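Local atomic coordinates of polymerase nucleotidyl transferase domain-containing protein (Archaeoglobus fulgidus, PDB entry 1YLQ), a protein that probably transfers nucleotidyl groups, as a small member of the nucleotidyltransferase family. Residues 11-24 with 38-52. Sequence-based numbering, arbitrary orientation.
Sequences TKKDVQDAEIYLYG and IDVAIVSDVFEDRNR
R52 turns two nitrogens, NE and NH2, to one oxygen of D14. NH2 lies 2.9 Å from D14 OD1 in a salt bridge, and the carboxylate and guanidinium planes are only 12° apart. NH2 also makes a weak bond to D14 O, at the end of helix 3-14. V46 CG1 covers one guanidinium face, toward its rim. Replacing R52 by alanine removes both nitrogens that meet D14 OD1, and would probably leave that carboxylate without its main mate and weaken the tie between helices 3-14 and 50-63. Nearby, S44 OG donates to the syn lone pair of D17 OD1 at 2.6 Å. S44 OG also accepts from V46 N, two residues on, which makes an ST turn. V15 packs alongside: CG1 touches S44 and V46, and CG2 lies 3.8 Å from F47 CZ.

Strands 19-23 and 38-43 then pair antiparallel through six backbone bonds. On one face, T11 CG2 presses tightly on I42 CG2 (3.4 Å), and I20 lies alongside V40. On the other, D39 CB stands over the centre of the Y23 ring, 3.4 Å from its centroid, while A41 CB meets the ring edge. A charged pair thus joins the two helices and a hydroxyl–carboxylate bond ties the 15-18 turn to the strand end, while backbone bonds and apolar packing hold the two inner strands of the mixed sheet.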
loop_
_atom_site.group_PDB
_atom_site.type_symbol
_atom_site.label_atom_id
_atom_site.label_comp_id
_atom_site.label_asym_id
_atom_site.label_seq_id
_atom_site.Cartn_x
_atom_site.Cartn_y
_atom_site.Cartn_z
ATOM N N THR A 11 11.124 -2.226 -12.806
ATOM C CA THR A 11 10.405 -1.760 -13.991
ATOM C C THR A 11 11.423 -1.078 -14.918
ATOM O O THR A 11 11.562 -1.437 -16.106
ATOM C CB THR A 11 9.289 -0.757 -13.607
ATOM O OG1 THR A 11 8.286 -1.435 -12.852
ATOM C CG2 THR A 11 8.662 -0.053 -14.859
ATOM N N LYS A 12 12.162 -0.135 -14.354
ATOM C CA LYS A 12 13.062 0.675 -15.161
ATOM C C LYS A 12 14.273 -0.123 -15.709
ATOM O O LYS A 12 14.864 0.264 -16.728
ATOM C CB LYS A 12 13.518 1.897 -14.369
ATOM C CG LYS A 12 12.492 3.050 -14.256
ATOM C CD LYS A 12 11.446 3.087 -15.396
ATOM C CE LYS A 12 11.257 4.516 -15.929
ATOM N NZ LYS A 12 11.949 5.525 -15.085
ATOM N N LYS A 13 14.603 -1.244 -15.052
ATOM C CA LYS A 13 15.638 -2.168 -15.537
ATOM C C LYS A 13 15.227 -2.868 -16.837
ATOM O O LYS A 13 16.052 -3.118 -17.728
ATOM C CB LYS A 13 15.947 -3.218 -14.482
ATOM C CG LYS A 13 17.178 -4.000 -14.817
ATOM C CD LYS A 13 17.496 -5.138 -13.858
ATOM C CE LYS A 13 18.597 -5.976 -14.540
ATOM N NZ LYS A 13 18.868 -7.257 -13.833
ATOM N N ASP A 14 13.962 -3.220 -16.906
ATOM C CA ASP A 14 13.384 -3.906 -18.070
ATOM C C ASP A 14 12.913 -2.902 -19.143
ATOM O O ASP A 14 13.308 -2.947 -20.328
ATOM C CB ASP A 14 12.219 -4.801 -17.593
ATOM C CG ASP A 14 11.767 -5.789 -18.665
ATOM O OD1 ASP A 14 11.902 -5.492 -19.893
ATOM O OD2 ASP A 14 11.284 -6.863 -18.271
ATOM N N VAL A 15 12.109 -1.948 -18.719
ATOM C CA VAL A 15 11.475 -1.017 -19.674
ATOM C C VAL A 15 11.821 0.411 -19.253
ATOM O O VAL A 15 11.137 0.993 -18.416
ATOM C CB VAL A 15 9.923 -1.206 -19.733
ATOM C CG1 VAL A 15 9.280 -0.243 -20.770
ATOM C CG2 VAL A 15 9.540 -2.650 -20.049
ATOM N N GLN A 16 12.866 0.966 -19.863
ATOM C CA GLN A 16 13.421 2.244 -19.453
ATOM C C GLN A 16 12.394 3.372 -19.534
ATOM O O GLN A 16 12.388 4.281 -18.699
ATOM C CB GLN A 16 14.622 2.592 -20.354
ATOM C CG GLN A 16 15.386 3.760 -19.855
ATOM C CD GLN A 16 16.731 3.874 -20.517
ATOM O OE1 GLN A 16 16.938 3.311 -21.604
ATOM N NE2 GLN A 16 17.668 4.595 -19.874
ATOM N N ASP A 17 11.528 3.327 -20.543
ATOM C CA ASP A 17 10.610 4.450 -20.739
ATOM C C ASP A 17 9.302 4.322 -19.980
ATOM O O ASP A 17 8.403 5.157 -20.156
ATOM C CB ASP A 17 10.349 4.716 -22.242
ATOM C CG ASP A 17 9.405 3.656 -22.902
ATOM O OD1 ASP A 17 8.854 2.752 -22.239
ATOM O OD2 ASP A 17 9.211 3.707 -24.137
ATOM N N ALA A 18 9.165 3.282 -19.161
ATOM C CA ALA A 18 7.883 3.058 -18.542
ATOM C C ALA A 18 7.493 4.123 -17.527
ATOM O O ALA A 18 8.351 4.762 -16.853
ATOM C CB ALA A 18 7.721 1.616 -17.984
ATOM N N GLU A 19 6.197 4.381 -17.456
ATOM C CA GLU A 19 5.687 5.279 -16.451
ATOM C C GLU A 19 4.839 4.496 -15.491
ATOM O O GLU A 19 4.218 3.493 -15.881
ATOM C CB GLU A 19 4.900 6.428 -17.060
ATOM C CG GLU A 19 5.787 7.414 -17.874
ATOM C CD GLU A 19 6.534 8.471 -17.004
ATOM O OE1 GLU A 19 7.012 8.212 -15.846
ATOM O OE2 GLU A 19 6.677 9.593 -17.520
ATOM N N ILE A 20 4.897 4.887 -14.218
ATOM C CA ILE A 20 4.167 4.134 -13.205
ATOM C C ILE A 20 3.178 5.043 -12.525
ATOM O O ILE A 20 3.542 6.126 -12.050
ATOM C CB ILE A 20 5.133 3.473 -12.147
ATOM C CG1 ILE A 20 6.145 2.571 -12.858
ATOM C CG2 ILE A 20 4.305 2.746 -11.042
ATOM C CD1 ILE A 20 7.456 2.399 -12.056
ATOM N N TYR A 21 1.945 4.562 -12.450
ATOM C CA TYR A 21 0.890 5.289 -11.771
ATOM C C TYR A 21 0.272 4.452 -10.662
ATOM O O TYR A 21 0.010 3.253 -10.871
ATOM C CB TYR A 21 -0.203 5.564 -12.799
ATOM C CG TYR A 21 0.287 6.307 -14.001
ATOM C CD1 TYR A 21 0.344 7.688 -14.000
ATOM C CD2 TYR A 21 0.696 5.617 -15.153
ATOM C CE1 TYR A 21 0.768 8.399 -15.118
ATOM C CE2 TYR A 21 1.189 6.319 -16.276
ATOM C CZ TYR A 21 1.176 7.712 -16.249
ATOM O OH TYR A 21 1.632 8.428 -17.338
ATOM N N LEU A 22 -0.049 5.096 -9.533
ATOM C CA LEU A 22 -0.671 4.437 -8.365
ATOM C C LEU A 22 -2.140 4.843 -8.231
ATOM O O LEU A 22 -2.489 6.005 -8.397
ATOM C CB LEU A 22 0.100 4.800 -7.070
ATOM C CG LEU A 22 1.584 4.368 -6.986
ATOM C CD1 LEU A 22 2.189 4.684 -5.539
ATOM C CD2 LEU A 22 1.714 2.849 -7.308
ATOM N N TYR A 23 -3.018 3.880 -7.993
ATOM C CA TYR A 23 -4.383 4.180 -7.598
ATOM C C TYR A 23 -4.855 3.054 -6.676
ATOM O O TYR A 23 -4.025 2.428 -5.974
ATOM C CB TYR A 23 -5.293 4.448 -8.830
ATOM C CG TYR A 23 -5.239 3.394 -9.912
ATOM C CD1 TYR A 23 -4.113 3.313 -10.731
ATOM C CD2 TYR A 23 -6.344 2.527 -10.178
ATOM C CE1 TYR A 23 -4.020 2.378 -11.735
ATOM C CE2 TYR A 23 -6.245 1.518 -11.241
ATOM C CZ TYR A 23 -5.056 1.510 -11.990
ATOM O OH TYR A 23 -4.790 0.676 -13.041
ATOM N N GLY A 24 -6.158 2.855 -6.580
ATOM C CA GLY A 24 -6.725 1.879 -5.627
ATOM C C GLY A 24 -7.131 2.587 -4.321
ATOM O O GLY A 24 -7.103 3.810 -4.253
ATOM N N ILE A 38 -3.531 -1.077 -3.371
ATOM C CA ILE A 38 -2.748 -0.239 -4.264
ATOM C C ILE A 38 -2.849 -0.914 -5.651
ATOM O O ILE A 38 -2.471 -2.095 -5.831
ATOM C CB ILE A 38 -1.275 -0.075 -3.809
ATOM C CG1 ILE A 38 -1.200 0.517 -2.390
ATOM C CG2 ILE A 38 -0.463 0.799 -4.830
ATOM C CD1 ILE A 38 0.241 0.440 -1.777
ATOM N N ASP A 39 -3.442 -0.205 -6.598
ATOM C CA ASP A 39 -3.273 -0.580 -8.031
ATOM C C ASP A 39 -2.020 0.110 -8.565
ATOM O O ASP A 39 -1.725 1.259 -8.206
ATOM C CB ASP A 39 -4.473 -0.170 -8.842
ATOM C CG ASP A 39 -5.702 -0.948 -8.460
ATOM O OD1 ASP A 39 -5.745 -2.163 -8.780
ATOM O OD2 ASP A 39 -6.579 -0.364 -7.761
ATOM N N VAL A 40 -1.266 -0.617 -9.373
ATOM C CA VAL A 40 -0.026 -0.108 -9.984
ATOM C C VAL A 40 -0.142 -0.294 -11.484
ATOM O O VAL A 40 -0.111 -1.417 -11.987
ATOM C CB VAL A 40 1.191 -0.884 -9.513
ATOM C CG1 VAL A 40 2.490 -0.186 -9.998
ATOM C CG2 VAL A 40 1.247 -0.977 -7.985
ATOM N N ALA A 41 -0.273 0.797 -12.213
ATOM C CA ALA A 41 -0.296 0.692 -13.685
ATOM C C ALA A 41 1.124 0.999 -14.180
ATOM O O ALA A 41 1.712 2.017 -13.810
ATOM C CB ALA A 41 -1.308 1.626 -14.257
ATOM N N ILE A 42 1.695 0.075 -14.948
ATOM C CA ILE A 42 3.006 0.252 -15.529
ATOM C C ILE A 42 2.813 0.338 -17.044
ATOM O O ILE A 42 2.342 -0.603 -17.670
ATOM C CB ILE A 42 3.936 -0.895 -15.106
ATOM C CG1 ILE A 42 3.926 -0.999 -13.558
ATOM C CG2 ILE A 42 5.425 -0.684 -15.745
ATOM C CD1 ILE A 42 4.679 -2.139 -13.005
ATOM N N VAL A 43 3.147 1.486 -17.631
ATOM C CA VAL A 43 2.584 1.873 -18.904
ATOM C C VAL A 43 3.708 2.184 -19.889
ATOM O O VAL A 43 4.553 3.035 -19.624
ATOM C CB VAL A 43 1.709 3.150 -18.753
ATOM C CG1 VAL A 43 1.171 3.610 -20.104
ATOM C CG2 VAL A 43 0.551 2.930 -17.680
ATOM N N SER A 44 3.700 1.497 -21.037
ATOM C CA SER A 44 4.701 1.786 -22.093
ATOM C C SER A 44 4.182 1.159 -23.359
ATOM O O SER A 44 3.560 0.095 -23.297
ATOM C CB SER A 44 6.039 1.112 -21.739
ATOM O OG SER A 44 6.908 1.162 -22.864
ATOM N N ASP A 45 4.486 1.746 -24.518
ATOM C CA ASP A 45 4.097 1.067 -25.768
ATOM C C ASP A 45 5.002 -0.123 -26.091
ATOM O O ASP A 45 4.722 -0.909 -26.998
ATOM C CB ASP A 45 4.008 2.043 -26.940
ATOM C CG ASP A 45 2.730 2.853 -26.908
ATOM O OD1 ASP A 45 1.749 2.501 -26.170
ATOM O OD2 ASP A 45 2.669 3.828 -27.660
ATOM N N VAL A 46 6.057 -0.307 -25.326
ATOM C CA VAL A 46 6.772 -1.606 -25.410
ATOM C C VAL A 46 5.808 -2.809 -25.166
ATOM O O VAL A 46 5.975 -3.877 -25.706
ATOM C CB VAL A 46 7.977 -1.635 -24.428
ATOM C CG1 VAL A 46 8.680 -2.965 -24.439
ATOM C CG2 VAL A 46 9.020 -0.541 -24.850
ATOM N N PHE A 47 4.776 -2.615 -24.373
ATOM C CA PHE A 47 3.840 -3.690 -24.052
ATOM C C PHE A 47 2.831 -3.969 -25.171
ATOM O O PHE A 47 1.940 -4.841 -25.022
ATOM C CB PHE A 47 3.145 -3.377 -22.730
ATOM C CG PHE A 47 4.108 -3.299 -21.551
ATOM C CD1 PHE A 47 5.032 -4.319 -21.326
ATOM C CD2 PHE A 47 4.040 -2.234 -20.641
ATOM C CE1 PHE A 47 5.911 -4.269 -20.245
ATOM C CE2 PHE A 47 4.894 -2.185 -19.524
ATOM C CZ PHE A 47 5.843 -3.178 -19.343
ATOM N N GLU A 48 2.987 -3.254 -26.296
ATOM C CA GLU A 48 2.247 -3.609 -27.504
ATOM C C GLU A 48 2.659 -5.035 -27.942
ATOM O O GLU A 48 1.935 -5.704 -28.621
ATOM C CB GLU A 48 2.485 -2.613 -28.637
ATOM C CG GLU A 48 1.703 -1.350 -28.503
ATOM C CD GLU A 48 2.146 -0.284 -29.514
ATOM O OE1 GLU A 48 3.184 -0.491 -30.191
ATOM O OE2 GLU A 48 1.455 0.739 -29.632
ATOM N N ASP A 49 3.825 -5.483 -27.519
ATOM C CA ASP A 49 4.269 -6.839 -27.815
ATOM C C ASP A 49 3.833 -7.707 -26.643
ATOM O O ASP A 49 4.352 -7.552 -25.527
ATOM C CB ASP A 49 5.796 -6.862 -28.002
ATOM C CG ASP A 49 6.341 -8.258 -28.183
ATOM O OD1 ASP A 49 5.677 -9.219 -27.824
ATOM O OD2 ASP A 49 7.451 -8.411 -28.672
ATOM N N ARG A 50 2.838 -8.569 -26.881
ATOM C CA ARG A 50 2.253 -9.430 -25.841
ATOM C C ARG A 50 3.310 -10.244 -25.127
ATOM O O ARG A 50 3.189 -10.527 -23.951
ATOM C CB ARG A 50 1.225 -10.365 -26.481
ATOM C CG ARG A 50 0.610 -11.432 -25.548
ATOM C CD ARG A 50 -0.761 -11.833 -26.063
ATOM N NE ARG A 50 -0.715 -12.424 -27.390
ATOM C CZ ARG A 50 -1.781 -12.821 -28.083
ATOM N NH1 ARG A 50 -3.016 -12.622 -27.627
ATOM N NH2 ARG A 50 -1.609 -13.386 -29.248
ATOM N N ASN A 51 4.357 -10.641 -25.844
ATOM C CA ASN A 51 5.385 -11.486 -25.245
ATOM C C ASN A 51 6.153 -10.717 -24.177
ATOM O O ASN A 51 6.568 -11.270 -23.157
ATOM C CB ASN A 51 6.313 -12.011 -26.332
ATOM C CG ASN A 51 5.606 -12.961 -27.246
ATOM O OD1 ASN A 51 5.053 -13.964 -26.795
ATOM N ND2 ASN A 51 5.540 -12.616 -28.523
ATOM N N ARG A 52 6.339 -9.440 -24.431
ATOM C CA ARG A 52 6.965 -8.508 -23.484
ATOM C C ARG A 52 6.074 -8.234 -22.272
ATOM O O ARG A 52 6.558 -8.194 -21.133
ATOM C CB ARG A 52 7.307 -7.196 -24.217
ATOM C CG ARG A 52 8.254 -6.271 -23.446
ATOM C CD ARG A 52 9.713 -6.817 -23.322
ATOM N NE ARG A 52 10.512 -5.851 -22.558
ATOM C CZ ARG A 52 11.163 -4.847 -23.139
ATOM N NH1 ARG A 52 11.110 -4.705 -24.477
ATOM N NH2 ARG A 52 11.859 -3.983 -22.410
HETATM O O HOH W 1 7.705 2.608 -25.730
#